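Local coordinates for protein cellobiose 2-epimerase (Caldibacillus thermoamylovorans, PDB 5ZHB) that probably catalyses the interconversion of cellobiose and its C2 epimer, 4-O-beta-glucosyl-mannose, as a cellobiose 2-epimerase of the N-acylglucosamine 2-epimerase family, at residues Arg80-Thr83 with Glu84-Asp88; Glu321-Asp325 with Glu326-Lys330; Glu333-Trp336 with Asp337-Thr341. All coordinates share one frame; numbering follows the deposited sequence.

In the fold
All three contacts are local, each joining neighbouring turns of helix or the two sides of the tight turn between two helices, within a fold built largely of paired helices, consistent with the (alpha/alpha)6 barrel of the N-acylglucosamine 2-epimerase family. Interaction 1 closes helix 69-86, on the opposite side of the chain's centre from the other two; its centre lies about 42 Å from that of interaction 2 and about 37 Å from that of interaction 3. Interaction 2 spans the turn from helix 306-323 into helix 326-343, and interaction 3 lies further along the latter, with centres about 17 Å apart. All three lie about 20 to 24 Å from the centre of the chain.

Interaction 1: Arg80-Thr83 with Glu84-Asp88; sequences RFLT and EYVFD
The carbonyl oxygen F81 O is gripped by two backbone donors, Y85 N at 3.1 Å and V86 N at 3.3 Å. Y85 N approaches from above the carbonyl plane, whereas V86 N lies in that plane; the oxygen thus takes an i+4 and an i+5 donor, the latter marking a pi-type turn. The widening carries on at the next residue, where F87 N reaches L82 O at 3.0 Å, and V86 N makes only a weak bond to that oxygen. F87 then leaves helical geometry, ending the helix.

The side chains meet four and five residues apart. With CG anti to the backbone N (chi1 -166°), the F81 ring is placed beside that of Y85: CD1 of F81 meets CD2 of Y85 at 3.6 Å, while Y85 CB sits over one face of the F81 ring, near its rim. The two ring planes are inclined at 40°, an oblique meeting. V86 divides its branches, CG2 approaching F81 CE2 and CG1 approaching L82 CD1 at 3.9 Å. On the exposed flank, R80 and E84 run alongside each other, but NE of R80 and OE2 of E84 remain 5.6 Å apart, too far for a salt bridge.

L82 rests on T52, C53 and L56 of helix 49-66, and F87 on Q139 and L140 of helix 131-145, so the end of helix 69-86 and the residue after it contact both helices.

Interaction 2: Glu321-Asp325 with Glu326-Lys330; sequences EKTKD and EKFLK
D325 and K327 meet through one carboxylate oxygen of the aspartate: K327 N donates to D325 OD1 at 3.1 Å, approaching from above the carboxylate plane. The aspartate has CG anti to its own backbone N (chi1 -175°), a setting that places OD1 within bonding distance of K327 N. OD1 also lies close against K327 CB, at 3.1 Å, and the two side chains run alongside each other in the same direction. Their charged ends do not meet, since D325 OD2 and K327 NZ are 5.3 Å apart; OD2 instead accepts a hydrogen bond from Y278 OH in helix 267-283.

D325 is thus the N-cap of helix 326-343, its side chain holding a backbone N-H of the first turn that has no preceding carbonyl to bond. Just before it, K324 takes positive phi (52°) where the chain leaves helix 306-323, and the two antiparallel-running helices of the hairpin are joined by this tight turn. T323 braces the connection with an ST turn, its OG1 accepting from D325 N at 3.1 Å.

F328, the buried member of the group, also bonds through its backbone: F328 N donates to D325 O at 3.0 Å, with an N-H...O angle of 163°. Its ring crosses the T323 side chain at about a right angle and presents its edge to T323 OG1, 3.4 Å from F328 CD2. The hydroxyl itself is hydrogen-bonded to A319 O one turn back. Beyond the connection, the F328 side chain touches A319 and Y320 of helix 306-323, and its ring meets that of Y278.

Interaction 3: Glu333-Trp336 with Asp337-Thr341; sequences ERIW and DYVKT
W336 and K340, one helical turn apart, provide the main side-chain contact, a CH-pi interaction. CG of K340 stands 3.9 Å from the centroid of the six-membered ring of W336, 21° off the ring normal, and the rest of the lysine chain continues across the same face toward the pyrrole side, with K340 CD 3.6 Å from W336 NE1. CG of the tryptophan is anti to its backbone N (chi1 -180°), which sets the indole out from the helix, with one face against the K340 chain. The charged end has its own partner: K340 NZ forms a salt bridge with E7 OE1, and W336 NE1 donates to the same oxygen.

Apolar contacts form the second kind. V339 CG1 touches W336 CZ3 at 3.8 Å, while its CG2 branch meets CG2 of I335 at 4.0 Å; I335 in turn packs on A312, M313 and F316 of helix 306-323.

Backbone bonds supply the third kind. V339 N to I335 O, at 2.8 Å, and K340 N to W336 O, at 2.9 Å, are i to i+4 helical bonds, and D337 O accepts from both T341 N and T341 OG1, which arrive from opposite faces of its plane.

Replacing W336 by an alanine is likely to leave the aliphatic chain of K340 without the ring face it lies on and E7 OE1 without its indole N-H donor. The shared carboxylate oxygen implies that indole and lysine are positioned together, the ring supporting the methylenes while E7 probably balances the ammonium charge.

Interaction 1: Arg80-Thr83 with Glu84-Asp88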
loop_
_atom_site.group_PDB
_atom_site.type_symbol
_atom_site.label_atom_id
_atom_site.label_comp_id
_atom_site.label_asym_id
_atom_site.label_seq_id
_atom_site.Cartn_x
_atom_site.Cartn_y
_atom_site.Cartn_z
ATOM N N ARG A 80 -0.495 -3.617 -19.722
ATOM C CA ARG A 80 0.324 -4.276 -20.733
ATOM C C ARG A 80 1.673 -4.719 -20.177
ATOM O O ARG A 80 2.057 -5.863 -20.326
ATOM C CB ARG A 80 0.570 -3.373 -21.950
ATOM C CG ARG A 80 -0.691 -3.167 -22.778
ATOM C CD ARG A 80 -0.359 -2.499 -24.108
ATOM N NE ARG A 80 -0.107 -1.055 -24.053
ATOM C CZ ARG A 80 -1.023 -0.087 -24.035
ATOM N NH1 ARG A 80 -2.316 -0.357 -24.180
ATOM N NH2 ARG A 80 -0.634 1.168 -23.888
ATOM N N PHE A 81 2.394 -3.820 -19.526
ATOM C CA PHE A 81 3.693 -4.177 -18.990
ATOM C C PHE A 81 3.583 -5.249 -17.905
ATOM O O PHE A 81 4.454 -6.121 -17.794
ATOM C CB PHE A 81 4.377 -2.938 -18.402
ATOM C CG PHE A 81 5.849 -3.206 -18.152
ATOM C CD1 PHE A 81 6.712 -3.394 -19.224
ATOM C CD2 PHE A 81 6.387 -3.262 -16.855
ATOM C CE1 PHE A 81 8.072 -3.576 -19.006
ATOM C CE2 PHE A 81 7.727 -3.517 -16.650
ATOM C CZ PHE A 81 8.577 -3.648 -17.722
ATOM N N LEU A 82 2.564 -5.116 -17.051
ATOM C CA LEU A 82 2.343 -6.063 -15.967
ATOM C C LEU A 82 2.105 -7.458 -16.543
ATOM O O LEU A 82 2.730 -8.406 -16.079
ATOM C CB LEU A 82 1.196 -5.645 -15.048
ATOM C CG LEU A 82 0.912 -6.577 -13.865
ATOM C CD1 LEU A 82 2.049 -6.470 -12.845
ATOM C CD2 LEU A 82 -0.437 -6.298 -13.227
ATOM N N THR A 83 1.177 -7.598 -17.509
ATOM C CA THR A 83 0.779 -8.926 -17.965
ATOM C C THR A 83 1.794 -9.509 -18.956
ATOM O O THR A 83 1.928 -10.727 -19.025
ATOM C CB THR A 83 -0.642 -8.911 -18.532
ATOM O OG1 THR A 83 -0.723 -7.824 -19.437
ATOM C CG2 THR A 83 -1.683 -8.714 -17.445
ATOM N N GLU A 84 2.526 -8.649 -19.683
ATOM C CA GLU A 84 3.449 -9.095 -20.725
ATOM C C GLU A 84 4.819 -9.483 -20.167
ATOM O O GLU A 84 5.334 -10.529 -20.546
ATOM C CB GLU A 84 3.558 -8.014 -21.798
ATOM C CG GLU A 84 2.294 -7.974 -22.648
ATOM C CD GLU A 84 2.222 -6.791 -23.582
ATOM O OE1 GLU A 84 3.261 -6.117 -23.750
ATOM O OE2 GLU A 84 1.100 -6.501 -24.065
ATOM N N TYR A 85 5.364 -8.695 -19.217
ATOM C CA TYR A 85 6.707 -8.902 -18.695
ATOM C C TYR A 85 6.749 -9.299 -17.209
ATOM O O TYR A 85 7.605 -10.093 -16.829
ATOM C CB TYR A 85 7.498 -7.625 -18.976
ATOM C CG TYR A 85 7.648 -7.384 -20.476
ATOM C CD1 TYR A 85 8.510 -8.164 -21.252
ATOM C CD2 TYR A 85 6.890 -6.414 -21.120
ATOM C CE1 TYR A 85 8.604 -7.974 -22.621
ATOM C CE2 TYR A 85 6.997 -6.198 -22.485
ATOM C CZ TYR A 85 7.844 -6.994 -23.239
ATOM O OH TYR A 85 7.902 -6.754 -24.589
ATOM N N VAL A 86 5.922 -8.690 -16.336
ATOM C CA VAL A 86 6.097 -8.906 -14.901
ATOM C C VAL A 86 5.531 -10.274 -14.525
ATOM O O VAL A 86 6.083 -10.943 -13.651
ATOM C CB VAL A 86 5.500 -7.789 -14.025
ATOM C CG1 VAL A 86 5.587 -8.117 -12.523
ATOM C CG2 VAL A 86 6.117 -6.440 -14.338
ATOM N N PHE A 87 4.436 -10.691 -15.181
ATOM C CA PHE A 87 3.857 -12.014 -15.013
ATOM C C PHE A 87 4.807 -13.031 -15.632
ATOM O O PHE A 87 5.308 -12.822 -16.733
ATOM C CB PHE A 87 2.439 -12.111 -15.607
ATOM C CG PHE A 87 1.657 -13.360 -15.199
ATOM C CD1 PHE A 87 1.804 -14.559 -15.913
ATOM C CD2 PHE A 87 0.804 -13.368 -14.089
ATOM C CE1 PHE A 87 1.107 -15.708 -15.540
ATOM C CE2 PHE A 87 0.109 -14.525 -13.711
ATOM C CZ PHE A 87 0.270 -15.689 -14.425
ATOM N N ASP A 88 5.068 -14.116 -14.899
ATOM C CA ASP A 88 5.927 -15.194 -15.372
ATOM C C ASP A 88 5.031 -16.208 -16.094
ATOM O O ASP A 88 4.324 -16.968 -15.441
ATOM C CB ASP A 88 6.599 -15.844 -14.180
ATOM C CG ASP A 88 7.393 -17.115 -14.467
ATOM O OD1 ASP A 88 7.411 -17.590 -15.657
ATOM O OD2 ASP A 88 8.033 -17.586 -13.509
#

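Interaction 2: Glu321-Asp325 with Glu326-Lys330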
loop_
_atom_site.group_PDB
_atom_site.type_symbol
_atom_site.label_atom_id
_atom_site.label_comp_id
_atom_site.label_asym_id
_atom_site.label_seq_id
_atom_site.Cartn_x
_atom_site.Cartn_y
_atom_site.Cartn_z
ATOM N N GLU A 321 -15.296 10.172 10.614
ATOM C CA GLU A 321 -16.587 9.719 10.118
ATOM C C GLU A 321 -17.287 8.826 11.157
ATOM O O GLU A 321 -18.482 8.936 11.369
ATOM C CB GLU A 321 -16.470 9.058 8.737
ATOM C CG GLU A 321 -16.226 10.035 7.588
ATOM C CD GLU A 321 -16.166 9.433 6.187
ATOM O OE1 GLU A 321 -15.210 8.709 5.898
ATOM O OE2 GLU A 321 -17.038 9.698 5.350
ATOM N N LYS A 322 -16.553 7.962 11.853
ATOM C CA LYS A 322 -17.180 7.046 12.796
ATOM C C LYS A 322 -17.401 7.677 14.172
ATOM O O LYS A 322 -18.235 7.192 14.941
ATOM C CB LYS A 322 -16.336 5.789 13.021
ATOM C CG LYS A 322 -16.020 4.994 11.783
ATOM C CD LYS A 322 -15.204 3.748 12.124
ATOM C CE LYS A 322 -15.911 2.432 12.035
ATOM N NZ LYS A 322 -16.558 2.238 10.724
ATOM N N THR A 323 -16.616 8.681 14.545
ATOM C CA THR A 323 -16.678 9.191 15.905
ATOM C C THR A 323 -17.224 10.617 15.976
ATOM O O THR A 323 -17.572 11.046 17.076
ATOM C CB THR A 323 -15.289 9.122 16.530
ATOM O OG1 THR A 323 -14.497 10.070 15.818
ATOM C CG2 THR A 323 -14.724 7.710 16.517
ATOM N N LYS A 324 -17.225 11.359 14.851
ATOM C CA LYS A 324 -17.522 12.790 14.819
ATOM C C LYS A 324 -16.669 13.563 15.819
ATOM O O LYS A 324 -17.048 14.635 16.299
ATOM C CB LYS A 324 -18.994 13.051 15.136
ATOM C CG LYS A 324 -19.973 12.498 14.117
ATOM C CD LYS A 324 -19.703 12.927 12.682
ATOM C CE LYS A 324 -20.589 12.243 11.702
ATOM N NZ LYS A 324 -22.002 12.310 12.098
ATOM N N ASP A 325 -15.491 13.027 16.110
ATOM C CA ASP A 325 -14.586 13.646 17.050
ATOM C C ASP A 325 -13.649 14.571 16.287
ATOM O O ASP A 325 -12.779 14.100 15.553
ATOM C CB ASP A 325 -13.910 12.593 17.898
ATOM C CG ASP A 325 -13.011 13.084 19.014
ATOM O OD1 ASP A 325 -12.663 14.283 19.016
ATOM O OD2 ASP A 325 -12.663 12.248 19.861
ATOM N N GLU A 326 -13.855 15.880 16.501
ATOM C CA GLU A 326 -13.113 16.940 15.837
ATOM C C GLU A 326 -11.592 16.767 15.951
ATOM O O GLU A 326 -10.898 17.269 15.090
ATOM C CB GLU A 326 -13.504 18.297 16.441
ATOM C CG GLU A 326 -14.956 18.678 16.183
ATOM C CD GLU A 326 -15.267 19.156 14.778
ATOM O OE1 GLU A 326 -16.159 18.567 14.119
ATOM O OE2 GLU A 326 -14.625 20.143 14.356
ATOM N N LYS A 327 -11.086 16.151 17.036
ATOM C CA LYS A 327 -9.684 15.795 17.225
ATOM C C LYS A 327 -9.069 15.208 15.939
ATOM O O LYS A 327 -7.929 15.510 15.567
ATOM C CB LYS A 327 -9.632 14.743 18.329
ATOM C CG LYS A 327 -8.291 14.547 19.006
ATOM C CD LYS A 327 -8.223 13.326 19.923
ATOM C CE LYS A 327 -9.026 13.416 21.183
ATOM N NZ LYS A 327 -8.304 14.225 22.167
ATOM N N PHE A 328 -9.854 14.387 15.233
ATOM C CA PHE A 328 -9.370 13.698 14.042
ATOM C C PHE A 328 -9.296 14.671 12.867
ATOM O O PHE A 328 -8.374 14.580 12.062
ATOM C CB PHE A 328 -10.285 12.510 13.743
ATOM C CG PHE A 328 -10.121 11.337 14.694
ATOM C CD1 PHE A 328 -8.873 10.764 14.932
ATOM C CD2 PHE A 328 -11.211 10.842 15.407
ATOM C CE1 PHE A 328 -8.724 9.705 15.809
ATOM C CE2 PHE A 328 -11.056 9.800 16.314
ATOM C CZ PHE A 328 -9.799 9.227 16.513
ATOM N N LEU A 329 -10.297 15.562 12.750
ATOM C CA LEU A 329 -10.324 16.582 11.720
ATOM C C LEU A 329 -9.140 17.507 11.913
ATOM O O LEU A 329 -8.401 17.793 10.976
ATOM C CB LEU A 329 -11.603 17.411 11.701
ATOM C CG LEU A 329 -12.473 17.305 10.450
ATOM C CD1 LEU A 329 -13.539 18.401 10.526
ATOM C CD2 LEU A 329 -11.659 17.438 9.174
ATOM N N LYS A 330 -8.972 17.987 13.140
ATOM C CA LYS A 330 -7.815 18.809 13.427
ATOM C C LYS A 330 -6.533 18.076 13.025
ATOM O O LYS A 330 -5.582 18.706 12.571
ATOM C CB LYS A 330 -7.664 19.193 14.901
ATOM C CG LYS A 330 -6.792 20.413 15.155
ATOM C CD LYS A 330 -7.415 21.715 14.644
ATOM C CE LYS A 330 -6.975 22.171 13.273
ATOM N NZ LYS A 330 -5.939 23.211 13.334
#

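Interaction 3: Glu333-Trp336 with Asp337-Thr341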
loop_
_atom_site.group_PDB
_atom_site.type_symbol
_atom_site.label_atom_id
_atom_site.label_comp_id
_atom_site.label_asym_id
_atom_site.label_seq_id
_atom_site.Cartn_x
_atom_site.Cartn_y
_atom_site.Cartn_z
ATOM N N GLU A 333 -5.992 18.233 9.264
ATOM C CA GLU A 333 -5.635 19.560 8.793
ATOM C C GLU A 333 -4.159 19.827 9.060
ATOM O O GLU A 333 -3.473 20.350 8.193
ATOM C CB GLU A 333 -6.536 20.619 9.455
ATOM C CG GLU A 333 -7.994 20.580 9.004
ATOM C CD GLU A 333 -8.988 21.446 9.805
ATOM O OE1 GLU A 333 -8.539 22.257 10.647
ATOM O OE2 GLU A 333 -10.218 21.304 9.608
ATOM N N ARG A 334 -3.652 19.469 10.250
ATOM C CA ARG A 334 -2.284 19.772 10.610
ATOM C C ARG A 334 -1.281 18.902 9.843
ATOM O O ARG A 334 -0.199 19.366 9.490
ATOM C CB ARG A 334 -2.033 19.591 12.109
ATOM C CG ARG A 334 -2.872 20.567 12.922
ATOM C CD ARG A 334 -2.705 20.280 14.410
ATOM N NE ARG A 334 -1.398 20.765 14.843
ATOM C CZ ARG A 334 -0.536 20.197 15.674
ATOM N NH1 ARG A 334 -0.749 19.005 16.210
ATOM N NH2 ARG A 334 0.580 20.835 15.947
ATOM N N ILE A 335 -1.618 17.639 9.567
ATOM C CA ILE A 335 -0.736 16.845 8.720
ATOM C C ILE A 335 -0.657 17.499 7.340
ATOM O O ILE A 335 0.417 17.573 6.750
ATOM C CB ILE A 335 -1.209 15.384 8.598
ATOM C CG1 ILE A 335 -1.265 14.694 9.961
ATOM C CG2 ILE A 335 -0.314 14.612 7.616
ATOM C CD1 ILE A 335 -2.123 13.445 9.940
ATOM N N TRP A 336 -1.800 17.915 6.804
ATOM C CA TRP A 336 -1.807 18.467 5.469
ATOM C C TRP A 336 -0.939 19.717 5.389
ATOM O O TRP A 336 -0.136 19.864 4.463
ATOM C CB TRP A 336 -3.226 18.756 5.019
ATOM C CG TRP A 336 -3.290 19.332 3.632
ATOM C CD1 TRP A 336 -3.961 20.461 3.274
ATOM C CD2 TRP A 336 -2.723 18.791 2.422
ATOM N NE1 TRP A 336 -3.834 20.681 1.932
ATOM C CE2 TRP A 336 -3.100 19.666 1.376
ATOM C CE3 TRP A 336 -1.945 17.671 2.104
ATOM C CZ2 TRP A 336 -2.729 19.455 0.053
ATOM C CZ3 TRP A 336 -1.584 17.463 0.778
ATOM C CH2 TRP A 336 -1.985 18.334 -0.225
ATOM N N ASP A 337 -1.050 20.604 6.381
ATOM C CA ASP A 337 -0.179 21.770 6.427
ATOM C C ASP A 337 1.294 21.405 6.456
ATOM O O ASP A 337 2.112 22.055 5.810
ATOM C CB ASP A 337 -0.416 22.640 7.649
ATOM C CG ASP A 337 -1.311 23.812 7.306
ATOM O OD1 ASP A 337 -0.905 24.600 6.409
ATOM O OD2 ASP A 337 -2.420 23.874 7.878
ATOM N N TYR A 338 1.648 20.425 7.284
ATOM C CA TYR A 338 3.020 19.964 7.321
ATOM C C TYR A 338 3.452 19.484 5.928
ATOM O O TYR A 338 4.558 19.810 5.474
ATOM C CB TYR A 338 3.182 18.820 8.318
ATOM C CG TYR A 338 4.610 18.333 8.390
ATOM C CD1 TYR A 338 5.525 18.864 9.292
ATOM C CD2 TYR A 338 5.040 17.322 7.538
ATOM C CE1 TYR A 338 6.842 18.426 9.325
ATOM C CE2 TYR A 338 6.350 16.908 7.544
ATOM C CZ TYR A 338 7.250 17.442 8.443
ATOM O OH TYR A 338 8.520 16.952 8.400
ATOM N N VAL A 339 2.594 18.654 5.304
ATOM C CA VAL A 339 2.880 18.036 4.022
ATOM C C VAL A 339 3.100 19.103 2.939
ATOM O O VAL A 339 4.016 18.986 2.121
ATOM C CB VAL A 339 1.784 17.041 3.597
ATOM C CG1 VAL A 339 1.911 16.615 2.143
ATOM C CG2 VAL A 339 1.803 15.791 4.469
ATOM N N LYS A 340 2.225 20.105 2.870
ATOM C CA LYS A 340 2.428 21.184 1.914
ATOM C C LYS A 340 3.690 21.960 2.224
ATOM O O LYS A 340 4.374 22.353 1.304
ATOM C CB LYS A 340 1.293 22.203 1.905
ATOM C CG LYS A 340 0.032 21.667 1.284
ATOM C CD LYS A 340 -0.982 22.794 1.200
ATOM C CE LYS A 340 -1.367 23.268 2.581
ATOM N NZ LYS A 340 -2.648 23.981 2.490
ATOM N N THR A 341 4.024 22.150 3.510
ATOM C CA THR A 341 5.181 22.946 3.870
ATOM C C THR A 341 6.494 22.204 3.630
ATOM O O THR A 341 7.448 22.863 3.242
ATOM C CB THR A 341 5.136 23.468 5.301
ATOM O OG1 THR A 341 3.913 24.174 5.327
ATOM C CG2 THR A 341 6.303 24.387 5.639
#